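Local coordinates for protein intracellular protease/amidase (Salmonella enterica subsp. enterica serovar Typhimurium, PDB 4K2H) that binds zinc and may act as a peptidase of the DJ-1/PfpI family, at residues Gln64-Ala69 with Val92-Ala97; Leu11-Glu16 with Arg43-Tyr48. The protein carries 1 engineered substitution. All blocks are in the same frame, centred on the assembly; numbering follows the deposited sequence.

Contact 1. Residues Gln64-Ala69 with Val92-Ala97; sequences QALFDA and VARHDA
Arg94 and His95, neighbours on helix 86-97, make three hydrogen bonds to the Gln64-Ala69 loop. Arg94 reaches out with CG anti to its backbone N (chi1 178°), then bends at chi3 and presents its guanidinium end-on, so that both terminal nitrogens grip one oxygen. Arg94 NH2 lies 2.8 Å from Ala65 O and Arg94 NH1 3.1 Å from it; the oxygen sits in the guanidinium plane, though NH2 stands well above the carbonyl plane. The histidine works the other way, as acceptor: Phe67 N donates to His95 NE2 at 3.0 Å, close to the imidazole plane. Its other nitrogen, ND1, bonds back to Phe91 O one turn earlier, which helps fix the ring's rotation.

Leu66 lays CD1 over one face of the imidazole, 4.0 Å from the His95 ring centroid, a CH-pi contact, and the same methyl is 3.6 Å from Arg94 NH2. The Phe67 ring turns an edge to His95, its CD2 being 3.8 Å from NE2, while Lys6 makes a cation-pi contact with that ring. This joins a helix flanking the central parallel sheet to the loop entering strand 69-72, within the alpha/beta DJ-1/PfpI fold.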
ATOM      1  N   GLN A  64     -25.474  10.677  -7.674  1.00 49.64           N
ATOM      2  CA  GLN A  64     -26.091  10.029  -8.862  1.00 50.95           C
ATOM      3  C   GLN A  64     -25.076   9.325  -9.757  1.00 46.89           C
ATOM      4  O   GLN A  64     -25.450   8.811 -10.820  1.00 48.10           O
ATOM      5  CB  GLN A  64     -26.877  11.042  -9.726  1.00 53.85           C
ATOM      6  CG  GLN A  64     -28.294  11.298  -9.242  1.00 55.72           C
ATOM      7  CD  GLN A  64     -28.307  12.070  -7.936  1.00 57.03           C
ATOM      8  OE1 GLN A  64     -27.714  13.141  -7.843  1.00 57.14           O
ATOM      9  NE2 GLN A  64     -28.978  11.528  -6.921  1.00 58.23           N
ATOM     10  N   ALA A  65     -23.806   9.332  -9.352  1.00 42.61           N
ATOM     11  CA  ALA A  65     -22.762   8.665 -10.115  1.00 40.52           C
ATOM     12  C   ALA A  65     -22.851   7.189  -9.855  1.00 39.04           C
ATOM     13  O   ALA A  65     -23.155   6.760  -8.749  1.00 37.13           O
ATOM     14  CB  ALA A  65     -21.386   9.164  -9.717  1.00 40.95           C
ATOM     15  N   LEU A  66     -22.573   6.412 -10.881  1.00 39.20           N
ATOM     16  CA  LEU A  66     -22.715   4.987 -10.804  1.00 38.80           C
ATOM     17  C   LEU A  66     -21.426   4.363 -11.293  1.00 36.89           C
ATOM     18  O   LEU A  66     -21.147   4.320 -12.486  1.00 38.91           O
ATOM     19  CB  LEU A  66     -23.902   4.568 -11.658  1.00 41.45           C
ATOM     20  CG  LEU A  66     -24.462   3.178 -11.383  1.00 43.86           C
ATOM     21  CD1 LEU A  66     -24.883   3.035  -9.930  1.00 44.20           C
ATOM     22  CD2 LEU A  66     -25.647   2.910 -12.310  1.00 45.75           C
ATOM     23  N   PHE A  67     -20.627   3.920 -10.340  1.00 33.84           N
ATOM     24  CA  PHE A  67     -19.353   3.287 -10.578  1.00 32.28           C
ATOM     25  C   PHE A  67     -19.570   1.813 -10.898  1.00 32.67           C
ATOM     26  O   PHE A  67     -20.582   1.229 -10.512  1.00 33.39           O
ATOM     27  CB  PHE A  67     -18.443   3.449  -9.316  1.00 30.16           C
ATOM     28  CG  PHE A  67     -18.029   4.863  -9.061  1.00 28.49           C
ATOM     29  CD1 PHE A  67     -16.839   5.354  -9.573  1.00 28.26           C
ATOM     30  CD2 PHE A  67     -18.851   5.723  -8.368  1.00 28.25           C
ATOM     31  CE1 PHE A  67     -16.477   6.686  -9.405  1.00 27.72           C
ATOM     32  CE2 PHE A  67     -18.472   7.043  -8.147  1.00 28.37           C
ATOM     33  CZ  PHE A  67     -17.296   7.527  -8.682  1.00 28.38           C
ATOM     34  N   ASP A  68     -18.597   1.212 -11.568  1.00 33.39           N
ATOM     35  CA  ASP A  68     -18.639  -0.209 -11.886  1.00 33.69           C
ATOM     36  C   ASP A  68     -18.242  -1.038 -10.686  1.00 33.66           C
ATOM     37  O   ASP A  68     -18.635  -2.216 -10.582  1.00 33.67           O
ATOM     38  CB  ASP A  68     -17.728  -0.515 -13.067  1.00 34.43           C
ATOM     39  CG  ASP A  68     -18.156   0.219 -14.330  1.00 36.36           C
ATOM     40  OD1 ASP A  68     -19.239  -0.090 -14.881  1.00 37.03           O
ATOM     41  OD2 ASP A  68     -17.428   1.127 -14.756  1.00 37.24           O
ATOM     42  N   ALA A  69     -17.442  -0.443  -9.797  1.00 31.99           N
ATOM     43  CA  ALA A  69     -17.100  -1.099  -8.540  1.00 31.10           C
ATOM     44  C   ALA A  69     -16.936  -0.112  -7.422  1.00 30.45           C
ATOM     45  O   ALA A  69     -16.526   1.034  -7.640  1.00 32.11           O
ATOM     46  CB  ALA A  69     -15.827  -1.902  -8.677  1.00 30.95           C
ATOM     47  N   VAL A  92     -23.657   2.473  -1.243  1.00 29.59           N
ATOM     48  CA  VAL A  92     -23.492   1.032  -1.405  1.00 30.63           C
ATOM     49  C   VAL A  92     -24.804   0.342  -1.806  1.00 32.27           C
ATOM     50  O   VAL A  92     -24.796  -0.584  -2.626  1.00 31.64           O
ATOM     51  CB  VAL A  92     -22.954   0.417  -0.113  1.00 31.38           C
ATOM     52  CG1 VAL A  92     -23.015  -1.093  -0.138  1.00 31.22           C
ATOM     53  CG2 VAL A  92     -21.525   0.903   0.123  1.00 31.76           C
ATOM     54  N   ALA A  93     -25.931   0.755  -1.231  1.00 32.53           N
ATOM     55  CA  ALA A  93     -27.171   0.017  -1.477  1.00 34.32           C
ATOM     56  C   ALA A  93     -27.572   0.197  -2.936  1.00 35.63           C
ATOM     57  O   ALA A  93     -27.928  -0.767  -3.615  1.00 35.83           O
ATOM     58  CB  ALA A  93     -28.281   0.460  -0.541  1.00 35.23           C
ATOM     59  N   ARG A  94     -27.443   1.432  -3.414  1.00 35.00           N
ATOM     60  CA  ARG A  94     -27.794   1.771  -4.765  1.00 35.00           C
ATOM     61  C   ARG A  94     -26.946   0.998  -5.780  1.00 34.80           C
ATOM     62  O   ARG A  94     -27.469   0.455  -6.756  1.00 35.96           O
ATOM     63  CB  ARG A  94     -27.637   3.278  -4.947  1.00 35.31           C
ATOM     64  CG  ARG A  94     -27.929   3.796  -6.343  1.00 36.75           C
ATOM     65  CD  ARG A  94     -28.000   5.319  -6.352  1.00 38.50           C
ATOM     66  NE  ARG A  94     -26.782   5.957  -5.847  1.00 37.81           N
ATOM     67  CZ  ARG A  94     -25.688   6.192  -6.563  1.00 38.01           C
ATOM     68  NH1 ARG A  94     -24.644   6.803  -5.994  1.00 39.93           N
ATOM     69  NH2 ARG A  94     -25.615   5.840  -7.839  1.00 38.10           N
ATOM     70  N   HIS A  95     -25.636   0.979  -5.566  1.00 33.71           N
ATOM     71  CA  HIS A  95     -24.740   0.251  -6.444  1.00 32.37           C
ATOM     72  C   HIS A  95     -25.051  -1.239  -6.395  1.00 33.74           C
ATOM     73  O   HIS A  95     -25.011  -1.920  -7.419  1.00 34.50           O
ATOM     74  CB  HIS A  95     -23.261   0.496  -6.091  1.00 30.36           C
ATOM     75  CG  HIS A  95     -22.742   1.814  -6.561  1.00 29.14           C
ATOM     76  ND1 HIS A  95     -23.050   2.991  -5.929  1.00 31.29           N
ATOM     77  CD2 HIS A  95     -21.974   2.153  -7.618  1.00 29.57           C
ATOM     78  CE1 HIS A  95     -22.484   4.005  -6.560  1.00 29.89           C
ATOM     79  NE2 HIS A  95     -21.832   3.520  -7.596  1.00 29.82           N
ATOM     80  N   ASP A  96     -25.346  -1.745  -5.213  1.00 34.00           N
ATOM     81  CA  ASP A  96     -25.628  -3.143  -5.071  1.00 36.55           C
ATOM     82  C   ASP A  96     -26.872  -3.492  -5.900  1.00 38.28           C
ATOM     83  O   ASP A  96     -26.854  -4.466  -6.652  1.00 38.83           O
ATOM     84  CB  ASP A  96     -25.816  -3.523  -3.609  1.00 37.13           C
ATOM     85  CG  ASP A  96     -25.575  -4.996  -3.350  1.00 40.28           C
ATOM     86  OD1 ASP A  96     -25.358  -5.794  -4.304  1.00 40.63           O
ATOM     87  OD2 ASP A  96     -25.598  -5.356  -2.163  1.00 41.43           O
ATOM     88  N   ALA A  97     -27.905  -2.665  -5.811  1.00 37.58           N
ATOM     89  CA  ALA A  97     -29.183  -2.979  -6.449  1.00 40.17           C
ATOM     90  C   ALA A  97     -29.074  -2.853  -7.974  1.00 42.36           C
ATOM     91  O   ALA A  97     -29.876  -3.435  -8.697  1.00 45.02           O
ATOM     92  CB  ALA A  97     -30.283  -2.070  -5.915  1.00 39.49           C
TER

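Contact 2. Residues Leu11-Glu16 with Arg43-Tyr48; sequences LAPGFE and RAVVSY. With ZN (zinc ion), chain O.
Val45 pushes its CG1 methyl into the hollow of the Ala12-Phe15 turn, 3.5 Å from Ala12 O and 3.8 Å from Phe15 CE2, while Pro13 N borders the same methyl. The Phe15 ring is the other large bump. Its chi1 of 71° sets CG between the backbone N and the carbonyl carbon, and the ring is sandwiched: Ser47 CB covers one face, 3.8 Å from the ring centroid, and Leu11 CD2 the opposite one. Val45 O lies at its edge.

The loop is a type II beta turn closed by Phe15 N to Ala12 O, and it leads from strand 6-11 of the central sheet into helix 17-29, with Glu16 as the N-cap. At Gly14, phi 86°, a side chain would press on the carbonyl oxygen of Pro13, which suits glycine to this turn position. Gly14 N donates almost straight to Val46 O at 2.8 Å, and further along Tyr48 N bonds to Phe15 O.

Beyond the turn, Tyr48 tucks CB 3.3 Å from Gly14 O and turns its ring edge to Glu16, whose OE1 is 3.2 Å from Tyr48 CD2. That carboxylate stands nearly perpendicular to the ring and binds zinc through OE1 at 2.0 Å; Glu17 and His49 of the same chain, with Asp25 of the second subunit, complete the site, and Glu16 OE2 caps Ala18 N.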
ATOM      1  N   LEU A  11     -13.034   6.295   1.452  1.00 25.20           N
ATOM      2  CA  LEU A  11     -12.028   6.584   2.458  1.00 23.94           C
ATOM      3  C   LEU A  11     -12.643   7.263   3.678  1.00 24.09           C
ATOM      4  O   LEU A  11     -12.845   8.460   3.664  1.00 24.26           O
ATOM      5  CB  LEU A  11     -10.926   7.461   1.867  1.00 23.38           C
ATOM      6  CG  LEU A  11     -10.113   6.915   0.699  1.00 23.38           C
ATOM      7  CD1 LEU A  11      -8.952   7.856   0.385  1.00 23.08           C
ATOM      8  CD2 LEU A  11      -9.595   5.494   0.936  1.00 23.06           C
ATOM      9  N   ALA A  12     -12.895   6.513   4.742  1.00 23.82           N
ATOM     10  CA  ALA A  12     -13.391   7.104   5.985  1.00 24.44           C
ATOM     11  C   ALA A  12     -12.209   7.339   6.951  1.00 24.55           C
ATOM     12  O   ALA A  12     -11.142   6.766   6.758  1.00 25.80           O
ATOM     13  CB  ALA A  12     -14.434   6.202   6.616  1.00 24.51           C
ATOM     14  N   PRO A  13     -12.394   8.170   7.996  1.00 24.53           N
ATOM     15  CA  PRO A  13     -11.254   8.358   8.916  1.00 24.92           C
ATOM     16  C   PRO A  13     -10.858   7.037   9.521  1.00 25.20           C
ATOM     17  O   PRO A  13     -11.733   6.271   9.939  1.00 25.24           O
ATOM     18  CB  PRO A  13     -11.798   9.381   9.964  1.00 25.18           C
ATOM     19  CG  PRO A  13     -12.797  10.174   9.180  1.00 24.67           C
ATOM     20  CD  PRO A  13     -13.462   9.147   8.272  1.00 24.62           C
ATOM     21  N   GLY A  14      -9.559   6.742   9.528  1.00 25.12           N
ATOM     22  CA  GLY A  14      -9.100   5.439   9.993  1.00 25.63           C
ATOM     23  C   GLY A  14      -9.074   4.292   8.984  1.00 24.73           C
ATOM     24  O   GLY A  14      -8.818   3.181   9.335  1.00 25.39           O
ATOM     25  N   PHE A  15      -9.304   4.579   7.724  1.00 25.38           N
ATOM     26  CA  PHE A  15      -9.245   3.569   6.663  1.00 24.16           C
ATOM     27  C   PHE A  15      -7.876   2.933   6.659  1.00 24.96           C
ATOM     28  O   PHE A  15      -6.900   3.609   6.910  1.00 24.09           O
ATOM     29  CB  PHE A  15      -9.543   4.201   5.292  1.00 23.55           C
ATOM     30  CG  PHE A  15      -8.454   5.124   4.746  1.00 23.32           C
ATOM     31  CD1 PHE A  15      -7.533   4.664   3.819  1.00 23.08           C
ATOM     32  CD2 PHE A  15      -8.371   6.457   5.135  1.00 23.99           C
ATOM     33  CE1 PHE A  15      -6.563   5.479   3.278  1.00 22.50           C
ATOM     34  CE2 PHE A  15      -7.388   7.291   4.624  1.00 23.50           C
ATOM     35  CZ  PHE A  15      -6.502   6.808   3.663  1.00 23.69           C
ATOM     36  N   GLU A  16      -7.815   1.624   6.360  1.00 25.20           N
ATOM     37  CA  GLU A  16      -6.581   0.910   6.311  1.00 24.78           C
ATOM     38  C   GLU A  16      -5.909   1.295   5.009  1.00 24.51           C
ATOM     39  O   GLU A  16      -6.371   0.919   3.937  1.00 23.80           O
ATOM     40  CB  GLU A  16      -6.813  -0.608   6.385  1.00 26.52           C
ATOM     41  CG  GLU A  16      -5.810  -1.346   7.245  1.00 27.41           C
ATOM     42  CD  GLU A  16      -4.395  -0.818   7.062  1.00 28.07           C
ATOM     43  OE1 GLU A  16      -3.781  -0.397   8.079  1.00 28.87           O
ATOM     44  OE2 GLU A  16      -3.918  -0.782   5.894  1.00 28.24           O
ATOM     45  N   ARG A  43     -12.032  16.527   2.265  1.00 34.15           N
ATOM     46  CA  ARG A  43     -11.264  15.756   1.299  1.00 33.37           C
ATOM     47  C   ARG A  43      -9.994  15.165   1.869  1.00 32.62           C
ATOM     48  O   ARG A  43      -9.549  14.101   1.424  1.00 31.10           O
ATOM     49  CB  ARG A  43     -10.988  16.574   0.043  1.00 34.52           C
ATOM     50  CG  ARG A  43     -12.159  16.444  -0.917  1.00 35.51           C
ATOM     51  CD  ARG A  43     -11.956  17.179  -2.219  1.00 37.41           C
ATOM     52  NE  ARG A  43     -10.777  16.703  -2.912  1.00 36.72           N
ATOM     53  CZ  ARG A  43     -10.217  17.335  -3.927  1.00 37.21           C
ATOM     54  NH1 ARG A  43     -10.731  18.446  -4.370  1.00 38.94           N
ATOM     55  NH2 ARG A  43      -9.114  16.860  -4.471  1.00 38.71           N
ATOM     56  N   ALA A  44      -9.415  15.829   2.862  1.00 31.31           N
ATOM     57  CA  ALA A  44      -8.274  15.252   3.579  1.00 30.43           C
ATOM     58  C   ALA A  44      -8.797  14.190   4.519  1.00 29.33           C
ATOM     59  O   ALA A  44      -9.764  14.414   5.218  1.00 30.54           O
ATOM     60  CB  ALA A  44      -7.518  16.316   4.352  1.00 30.74           C
ATOM     61  N   VAL A  45      -8.177  13.015   4.518  1.00 28.67           N
ATOM     62  CA  VAL A  45      -8.593  11.944   5.424  1.00 27.83           C
ATOM     63  C   VAL A  45      -7.359  11.269   5.980  1.00 27.90           C
ATOM     64  O   VAL A  45      -6.428  10.939   5.223  1.00 28.31           O
ATOM     65  CB  VAL A  45      -9.394  10.870   4.677  1.00 27.64           C
ATOM     66  CG1 VAL A  45      -9.991   9.888   5.662  1.00 28.84           C
ATOM     67  CG2 VAL A  45     -10.486  11.489   3.824  1.00 28.04           C
ATOM     68  N   VAL A  46      -7.355  11.022   7.276  1.00 26.80           N
ATOM     69  CA  VAL A  46      -6.209  10.390   7.907  1.00 26.85           C
ATOM     70  C   VAL A  46      -6.447   8.875   8.104  1.00 26.08           C
ATOM     71  O   VAL A  46      -7.446   8.456   8.706  1.00 25.79           O
ATOM     72  CB  VAL A  46      -5.886  11.099   9.237  1.00 27.75           C
ATOM     73  CG1 VAL A  46      -4.703  10.458   9.945  1.00 28.74           C
ATOM     74  CG2 VAL A  46      -5.577  12.550   8.963  1.00 27.92           C
ATOM     75  N   SER A  47      -5.531   8.072   7.574  1.00 24.46           N
ATOM     76  CA  SER A  47      -5.633   6.611   7.626  1.00 24.49           C
ATOM     77  C   SER A  47      -5.381   6.030   9.020  1.00 26.11           C
ATOM     78  O   SER A  47      -4.873   6.717   9.953  1.00 25.29           O
ATOM     79  CB  SER A  47      -4.601   5.985   6.669  1.00 23.54           C
ATOM     80  OG  SER A  47      -3.287   5.943   7.276  1.00 22.55           O
ATOM     81  N   TYR A  48      -5.668   4.734   9.141  1.00 26.59           N
ATOM     82  CA  TYR A  48      -5.409   3.957  10.369  1.00 27.23           C
ATOM     83  C   TYR A  48      -3.996   4.153  10.898  1.00 27.60           C
ATOM     84  O   TYR A  48      -3.804   4.375  12.074  1.00 28.03           O
ATOM     85  CB  TYR A  48      -5.637   2.468  10.074  1.00 27.74           C
ATOM     86  CG  TYR A  48      -5.431   1.484  11.212  1.00 28.57           C
ATOM     87  CD1 TYR A  48      -5.614   1.839  12.558  1.00 29.38           C
ATOM     88  CD2 TYR A  48      -5.116   0.157  10.920  1.00 28.80           C
ATOM     89  CE1 TYR A  48      -5.449   0.902  13.575  1.00 30.12           C
ATOM     90  CE2 TYR A  48      -4.951  -0.780  11.903  1.00 29.23           C
ATOM     91  CZ  TYR A  48      -5.103  -0.413  13.221  1.00 30.76           C
ATOM     92  OH  TYR A  48      -4.915  -1.393  14.156  1.00 32.79           O
TER
HETATM   93 ZN    ZN O 201      -1.995   0.349   7.750  1.00 30.82          ZN

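Overall arrangement
Read from the N terminus, strand 6-11 leads into Leu11-Glu16, and helix 17-29 and strand 33-38 follow before Arg43-Tyr48 comes back to close the loop of contact 2. Contact 1 starts only after that: Gln64-Ala69 enters strand 69-72, and after that strand and helix 76-83 the last turns of helix 86-97, Val92-Ala97, return to it. The two loops therefore stand in series, neither nesting nor crossing. The centres of the two contacts lie about 21 Å apart and their nearest atoms about 10 Å, so they do not meet. Contact 2 ties the exit of strand 6-11 to the small antiparallel pair 44-46 and 52-54, near the zinc shared with the second subunit; contact 1 joins the entry to the adjacent strand 69-72 to helix 86-97.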